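Local coordinates for protein phosphodiesterase (Candida albicans, PDB 6CPU) that belongs to the cyclic nucleotide phosphodiesterase family of the HD superfamily and carries a zinc and a magnesium ion in a largely helical fold, at residues T24-I29 with I191-F196; S88-F93 with I184-L189. One frame throughout, in Å; residues are numbered along the deposited sequence.

Overall arrangement
Contacts 1 and 2 lie on the same side of the chain's centre, with their own centres about 12 Å apart. Both use helix 177-193: contact 2 takes its residues 184-189, contact 1 its C-terminal end and the residues just after it. The partners are helix 25-34 in contact 1 and helix 84-94 in contact 2. Both segments of contact 2 fall between those of contact 1 in the sequence. The two touch directly, with Ile29 CD1 3.8 Å from Leu90 CD2. Helices 25-34 and 84-94 are each followed by a strand of the four-stranded parallel sheet, 46-49 and 100-103 respectively. Together the contacts join this N-terminal alpha/beta region to helix 177-193.

Contact 1 (T24-I29 with I191-F196); sequences TFKHLI and IEEINF
Lys26 runs alongside Ile194, the two side chains lying side by side and pointing opposite ways. Lys26 CG lies 3.9 Å from Ile194 CG1. The lysine leaves its helix with CG anti to the backbone N (chi1 -178°) and then bends at chi3 (95°). That bend takes NZ to the backbone of Glu193. Lys26 NZ gives a weak hydrogen bond to Glu193 O (3.3 Å). A water bridges the same two atoms: it accepts from Lys26 NZ at 2.7 Å and donates to Glu193 O. Glu193 O thus meets the lysine amine twice, weakly by a direct bond and again through the water. Further back along the lysine, Lys26 CD lies 4.1 Å from Glu193 CB. The Glu193 carboxylate turns elsewhere, to Ser77 OG and Leu79 N. Ile29 meets Ile194 at about a right angle, with Ile29 CG2 3.8 Å from Ile194 CD1. Within its own segment, Ile194 CG2 sits over the centre of one face of the Phe196 ring. The contact joins the first turn of helix 25-34 to the C-terminal end of helix 177-193, with helix 84-94 against Ile29 and helix 253-264 against Phe196.

Contact 2 (S88-F93 with I184-L189); sequences SLLIQF and IYLYRL
Leu186 meets Leu89 and Leu90 in a contact made of apolar packing. Its CD1 methyl does the touching. Leu186 CD1 lies 3.9 Å from Leu89 CD2 and is almost as near to Leu89 CG, so it meets the branched end of that leucine. The two side chains cross obliquely. Leu186 CD1 is also 4.0 Å from Leu90 N, and it touches Leu90 CB a little further off. It therefore reaches the backbone of helix 84-94 between the two neighbouring leucines. Two torsions of Leu186 explain this reach. The first sets CG anti to the carbonyl carbon (chi1 -65°). The second extends CD1 away from CA (chi2 169°), toward the other helix. Across the two segments the nearest CA atoms are those of Leu90 and Leu186, 6.7 Å apart.

Other apolar neighbours continue the packing. Leu82 touches Leu186 and Leu189, and Leu79 touches Leu90. Leu89 also rests on Gln182 and Leu183, one turn earlier in helix 177-193.

Polar features flank the packing: Arg188 forms a salt bridge with Glu255, and Phe93 a cation-pi contact with Lys389.

This is plain helix-to-helix leucine packing. Helix 84-94 links the parallel strands 46-49 and 100-103 in a beta-alpha-beta crossover. Its Ile91 touches strand 100-103, while its Leu89 and Leu90 pack on helix 177-193.

Contact 1 (T24-I29 with I191-F196)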
loop_
_atom_site.group_PDB
_atom_site.type_symbol
_atom_site.label_atom_id
_atom_site.label_comp_id
_atom_site.label_asym_id
_atom_site.label_seq_id
_atom_site.Cartn_x
_atom_site.Cartn_y
_atom_site.Cartn_z
ATOM N N THR A 24 -14.298 8.999 25.095
ATOM C CA THR A 24 -14.400 9.995 24.030
ATOM C C THR A 24 -14.375 9.339 22.645
ATOM O O THR A 24 -13.805 8.269 22.471
ATOM C CB THR A 24 -13.238 11.008 24.077
ATOM O OG1 THR A 24 -12.002 10.355 23.787
ATOM C CG2 THR A 24 -13.125 11.676 25.452
ATOM N N PHE A 25 -14.982 10.017 21.679
ATOM C CA PHE A 25 -15.000 9.570 20.285
ATOM C C PHE A 25 -13.573 9.579 19.748
ATOM O O PHE A 25 -13.186 8.689 18.995
ATOM C CB PHE A 25 -15.903 10.488 19.444
ATOM C CG PHE A 25 -16.137 10.015 18.019
ATOM C CD1 PHE A 25 -16.442 8.683 17.742
ATOM C CD2 PHE A 25 -16.090 10.915 16.961
ATOM C CE1 PHE A 25 -16.669 8.263 16.437
ATOM C CE2 PHE A 25 -16.324 10.504 15.657
ATOM C CZ PHE A 25 -16.610 9.171 15.396
ATOM N N LYS A 26 -12.793 10.583 20.149
ATOM C CA LYS A 26 -11.400 10.668 19.739
ATOM C C LYS A 26 -10.621 9.415 20.147
ATOM O O LYS A 26 -9.875 8.857 19.347
ATOM C CB LYS A 26 -10.735 11.918 20.301
ATOM C CG LYS A 26 -9.295 12.077 19.850
ATOM C CD LYS A 26 -8.646 13.334 20.407
ATOM C CE LYS A 26 -7.858 13.062 21.676
ATOM N NZ LYS A 26 -7.146 14.299 22.105
ATOM N N HIS A 27 -10.785 8.964 21.387
ATOM C CA HIS A 27 -10.094 7.757 21.820
ATOM C C HIS A 27 -10.567 6.498 21.062
ATOM O O HIS A 27 -9.755 5.614 20.728
ATOM C CB HIS A 27 -10.203 7.575 23.330
ATOM C CG HIS A 27 -9.334 8.512 24.114
ATOM N ND1 HIS A 27 -9.649 8.922 25.393
ATOM C CD2 HIS A 27 -8.161 9.112 23.805
ATOM C CE1 HIS A 27 -8.705 9.729 25.839
ATOM N NE2 HIS A 27 -7.791 9.864 24.895
ATOM N N LEU A 28 -11.864 6.425 20.774
ATOM C CA LEU A 28 -12.414 5.342 19.937
ATOM C C LEU A 28 -11.766 5.339 18.535
ATOM O O LEU A 28 -11.339 4.290 18.037
ATOM C CB LEU A 28 -13.937 5.479 19.830
ATOM C CG LEU A 28 -14.691 4.258 19.303
ATOM C CD1 LEU A 28 -16.138 4.243 19.798
ATOM C CD2 LEU A 28 -14.669 4.219 17.788
ATOM N N ILE A 29 -11.659 6.516 17.929
ATOM C CA ILE A 29 -11.008 6.663 16.611
ATOM C C ILE A 29 -9.546 6.197 16.664
ATOM O O ILE A 29 -9.086 5.481 15.770
ATOM C CB ILE A 29 -11.102 8.111 16.089
ATOM C CG1 ILE A 29 -12.547 8.433 15.694
ATOM C CG2 ILE A 29 -10.221 8.318 14.870
ATOM C CD1 ILE A 29 -12.803 9.914 15.462
ATOM N N ILE A 191 -6.705 15.899 12.242
ATOM C CA ILE A 191 -5.335 16.420 12.281
ATOM C C ILE A 191 -5.184 17.387 13.456
ATOM O O ILE A 191 -4.163 17.391 14.145
ATOM C CB ILE A 191 -4.965 17.115 10.967
ATOM C CG1 ILE A 191 -4.783 16.054 9.866
ATOM C CG2 ILE A 191 -3.698 17.952 11.115
ATOM C CD1 ILE A 191 -4.866 16.594 8.455
ATOM N N GLU A 192 -6.232 18.172 13.675
ATOM C CA GLU A 192 -6.264 19.176 14.734
ATOM C C GLU A 192 -6.271 18.545 16.125
ATOM O O GLU A 192 -5.577 19.021 17.031
ATOM C CB GLU A 192 -7.504 20.052 14.549
ATOM C CG GLU A 192 -7.431 21.406 15.226
ATOM C CD GLU A 192 -8.736 22.178 15.118
ATOM O OE1 GLU A 192 -9.066 22.907 16.073
ATOM O OE2 GLU A 192 -9.438 22.043 14.093
ATOM N N GLU A 193 -7.030 17.461 16.295
ATOM C CA GLU A 193 -7.213 16.843 17.617
ATOM C C GLU A 193 -6.388 15.596 17.922
ATOM O O GLU A 193 -6.149 15.295 19.089
ATOM C CB GLU A 193 -8.682 16.526 17.835
ATOM C CG GLU A 193 -9.558 17.774 17.827
ATOM C CD GLU A 193 -10.954 17.509 18.349
ATOM O OE1 GLU A 193 -11.114 16.739 19.322
ATOM O OE2 GLU A 193 -11.905 18.075 17.784
ATOM N N ILE A 194 -5.967 14.855 16.901
ATOM C CA ILE A 194 -5.207 13.621 17.140
ATOM C C ILE A 194 -3.730 13.854 16.922
ATOM O O ILE A 194 -3.341 14.469 15.936
ATOM C CB ILE A 194 -5.693 12.475 16.231
ATOM C CG1 ILE A 194 -7.141 12.147 16.584
ATOM C CG2 ILE A 194 -4.786 11.249 16.375
ATOM C CD1 ILE A 194 -7.811 11.154 15.670
ATOM N N ASN A 195 -2.916 13.362 17.858
ATOM C CA ASN A 195 -1.465 13.408 17.752
ATOM C C ASN A 195 -0.984 12.067 17.184
ATOM O O ASN A 195 -0.781 11.105 17.913
ATOM C CB ASN A 195 -0.834 13.687 19.124
ATOM C CG ASN A 195 0.581 14.229 19.020
ATOM O OD1 ASN A 195 0.973 14.773 17.990
ATOM N ND2 ASN A 195 1.352 14.086 20.088
ATOM N N PHE A 196 -0.824 12.011 15.869
ATOM C CA PHE A 196 -0.618 10.726 15.193
ATOM C C PHE A 196 0.674 9.995 15.570
ATOM O O PHE A 196 0.696 8.754 15.593
ATOM C CB PHE A 196 -0.792 10.890 13.681
ATOM C CG PHE A 196 -2.232 10.939 13.261
ATOM C CD1 PHE A 196 -2.916 9.770 12.954
ATOM C CD2 PHE A 196 -2.926 12.141 13.224
ATOM C CE1 PHE A 196 -4.246 9.797 12.593
ATOM C CE2 PHE A 196 -4.260 12.171 12.867
ATOM C CZ PHE A 196 -4.918 11.006 12.541
HETATM O O HOH W 1 -4.581 14.481 21.364
#

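Contact 2 (S88-F93 with I184-L189)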
loop_
_atom_site.group_PDB
_atom_site.type_symbol
_atom_site.label_atom_id
_atom_site.label_comp_id
_atom_site.label_asym_id
_atom_site.label_seq_id
_atom_site.Cartn_x
_atom_site.Cartn_y
_atom_site.Cartn_z
ATOM N N SER A 88 -20.960 9.259 12.122
ATOM C CA SER A 88 -21.287 8.133 11.278
ATOM C C SER A 88 -20.573 8.228 9.921
ATOM O O SER A 88 -20.042 7.226 9.423
ATOM C CB SER A 88 -22.805 8.071 11.101
ATOM O OG SER A 88 -23.199 6.991 10.289
ATOM N N LEU A 89 -20.563 9.424 9.335
ATOM C CA LEU A 89 -19.857 9.678 8.082
ATOM C C LEU A 89 -18.361 9.392 8.224
ATOM O O LEU A 89 -17.762 8.735 7.349
ATOM C CB LEU A 89 -20.071 11.127 7.629
ATOM C CG LEU A 89 -19.333 11.620 6.383
ATOM C CD1 LEU A 89 -19.657 10.740 5.195
ATOM C CD2 LEU A 89 -19.684 13.075 6.078
ATOM N N LEU A 90 -17.780 9.862 9.328
ATOM C CA LEU A 90 -16.364 9.635 9.611
ATOM C C LEU A 90 -16.025 8.125 9.656
ATOM O O LEU A 90 -15.081 7.682 9.021
ATOM C CB LEU A 90 -15.984 10.306 10.927
ATOM C CG LEU A 90 -14.490 10.499 11.241
ATOM C CD1 LEU A 90 -14.277 11.669 12.202
ATOM C CD2 LEU A 90 -13.863 9.242 11.823
ATOM N N ILE A 91 -16.788 7.362 10.423
ATOM C CA ILE A 91 -16.572 5.920 10.569
ATOM C C ILE A 91 -16.783 5.194 9.231
ATOM O O ILE A 91 -15.956 4.373 8.818
ATOM C CB ILE A 91 -17.513 5.342 11.663
ATOM C CG1 ILE A 91 -17.116 5.839 13.067
ATOM C CG2 ILE A 91 -17.539 3.827 11.647
ATOM C CD1 ILE A 91 -15.658 5.618 13.443
ATOM N N GLN A 92 -17.891 5.496 8.562
ATOM C CA GLN A 92 -18.211 4.891 7.271
ATOM C C GLN A 92 -17.086 5.068 6.235
ATOM O O GLN A 92 -16.766 4.133 5.484
ATOM C CB GLN A 92 -19.509 5.508 6.750
ATOM C CG GLN A 92 -20.175 4.790 5.603
ATOM C CD GLN A 92 -21.382 5.550 5.067
ATOM O OE1 GLN A 92 -21.413 6.790 5.056
ATOM N NE2 GLN A 92 -22.376 4.815 4.616
ATOM N N PHE A 93 -16.517 6.270 6.167
ATOM C CA PHE A 93 -15.534 6.606 5.145
ATOM C C PHE A 93 -14.127 6.199 5.540
ATOM O O PHE A 93 -13.442 5.511 4.784
ATOM C CB PHE A 93 -15.528 8.106 4.817
ATOM C CG PHE A 93 -14.545 8.471 3.731
ATOM C CD1 PHE A 93 -14.829 8.184 2.407
ATOM C CD2 PHE A 93 -13.335 9.060 4.038
ATOM C CE1 PHE A 93 -13.926 8.489 1.406
ATOM C CE2 PHE A 93 -12.422 9.375 3.046
ATOM C CZ PHE A 93 -12.726 9.100 1.724
ATOM N N ILE A 184 -13.410 16.267 3.958
ATOM C CA ILE A 184 -12.200 17.080 4.090
ATOM C C ILE A 184 -12.201 17.777 5.451
ATOM O O ILE A 184 -11.170 17.861 6.128
ATOM C CB ILE A 184 -12.068 18.115 2.939
ATOM C CG1 ILE A 184 -11.756 17.408 1.615
ATOM C CG2 ILE A 184 -10.960 19.126 3.224
ATOM C CD1 ILE A 184 -11.834 18.281 0.381
ATOM N N TYR A 185 -13.372 18.266 5.844
ATOM C CA TYR A 185 -13.555 18.932 7.127
ATOM C C TYR A 185 -13.258 17.987 8.295
ATOM O O TYR A 185 -12.568 18.346 9.238
ATOM C CB TYR A 185 -14.983 19.473 7.221
ATOM C CG TYR A 185 -15.380 19.888 8.616
ATOM C CD1 TYR A 185 -16.262 19.124 9.369
ATOM C CD2 TYR A 185 -14.871 21.051 9.180
ATOM C CE1 TYR A 185 -16.624 19.504 10.652
ATOM C CE2 TYR A 185 -15.226 21.441 10.458
ATOM C CZ TYR A 185 -16.101 20.668 11.188
ATOM O OH TYR A 185 -16.443 21.074 12.460
ATOM N N LEU A 186 -13.768 16.765 8.198
ATOM C CA LEU A 186 -13.543 15.749 9.224
ATOM C C LEU A 186 -12.088 15.289 9.243
ATOM O O LEU A 186 -11.542 15.031 10.302
ATOM C CB LEU A 186 -14.499 14.574 9.019
ATOM C CG LEU A 186 -15.993 14.863 9.202
ATOM C CD1 LEU A 186 -16.862 13.717 8.710
ATOM C CD2 LEU A 186 -16.313 15.166 10.653
ATOM N N TYR A 187 -11.455 15.209 8.075
ATOM C CA TYR A 187 -10.036 14.881 7.995
ATOM C C TYR A 187 -9.215 15.934 8.747
ATOM O O TYR A 187 -8.371 15.611 9.588
ATOM C CB TYR A 187 -9.605 14.810 6.540
ATOM C CG TYR A 187 -8.125 14.606 6.332
ATOM C CD1 TYR A 187 -7.488 13.461 6.807
ATOM C CD2 TYR A 187 -7.368 15.538 5.638
ATOM C CE1 TYR A 187 -6.129 13.272 6.611
ATOM C CE2 TYR A 187 -6.020 15.354 5.437
ATOM C CZ TYR A 187 -5.406 14.220 5.927
ATOM O OH TYR A 187 -4.059 14.046 5.721
ATOM N N ARG A 188 -9.512 17.203 8.477
ATOM C CA ARG A 188 -8.775 18.297 9.105
ATOM C C ARG A 188 -9.016 18.364 10.617
ATOM O O ARG A 188 -8.108 18.691 11.379
ATOM C CB ARG A 188 -9.117 19.624 8.416
ATOM C CG ARG A 188 -8.694 19.682 6.955
ATOM C CD ARG A 188 -7.185 19.809 6.799
ATOM N NE ARG A 188 -6.715 19.368 5.487
ATOM C CZ ARG A 188 -5.433 19.289 5.134
ATOM N NH1 ARG A 188 -4.477 19.639 5.986
ATOM N NH2 ARG A 188 -5.095 18.864 3.921
ATOM N N LEU A 189 -10.222 18.006 11.043
ATOM C CA LEU A 189 -10.564 17.933 12.461
ATOM C C LEU A 189 -9.692 16.894 13.160
ATOM O O LEU A 189 -9.165 17.138 14.243
ATOM C CB LEU A 189 -12.047 17.590 12.631
ATOM C CG LEU A 189 -12.889 18.315 13.670
ATOM C CD1 LEU A 189 -12.765 19.839 13.533
ATOM C CD2 LEU A 189 -14.335 17.891 13.505
#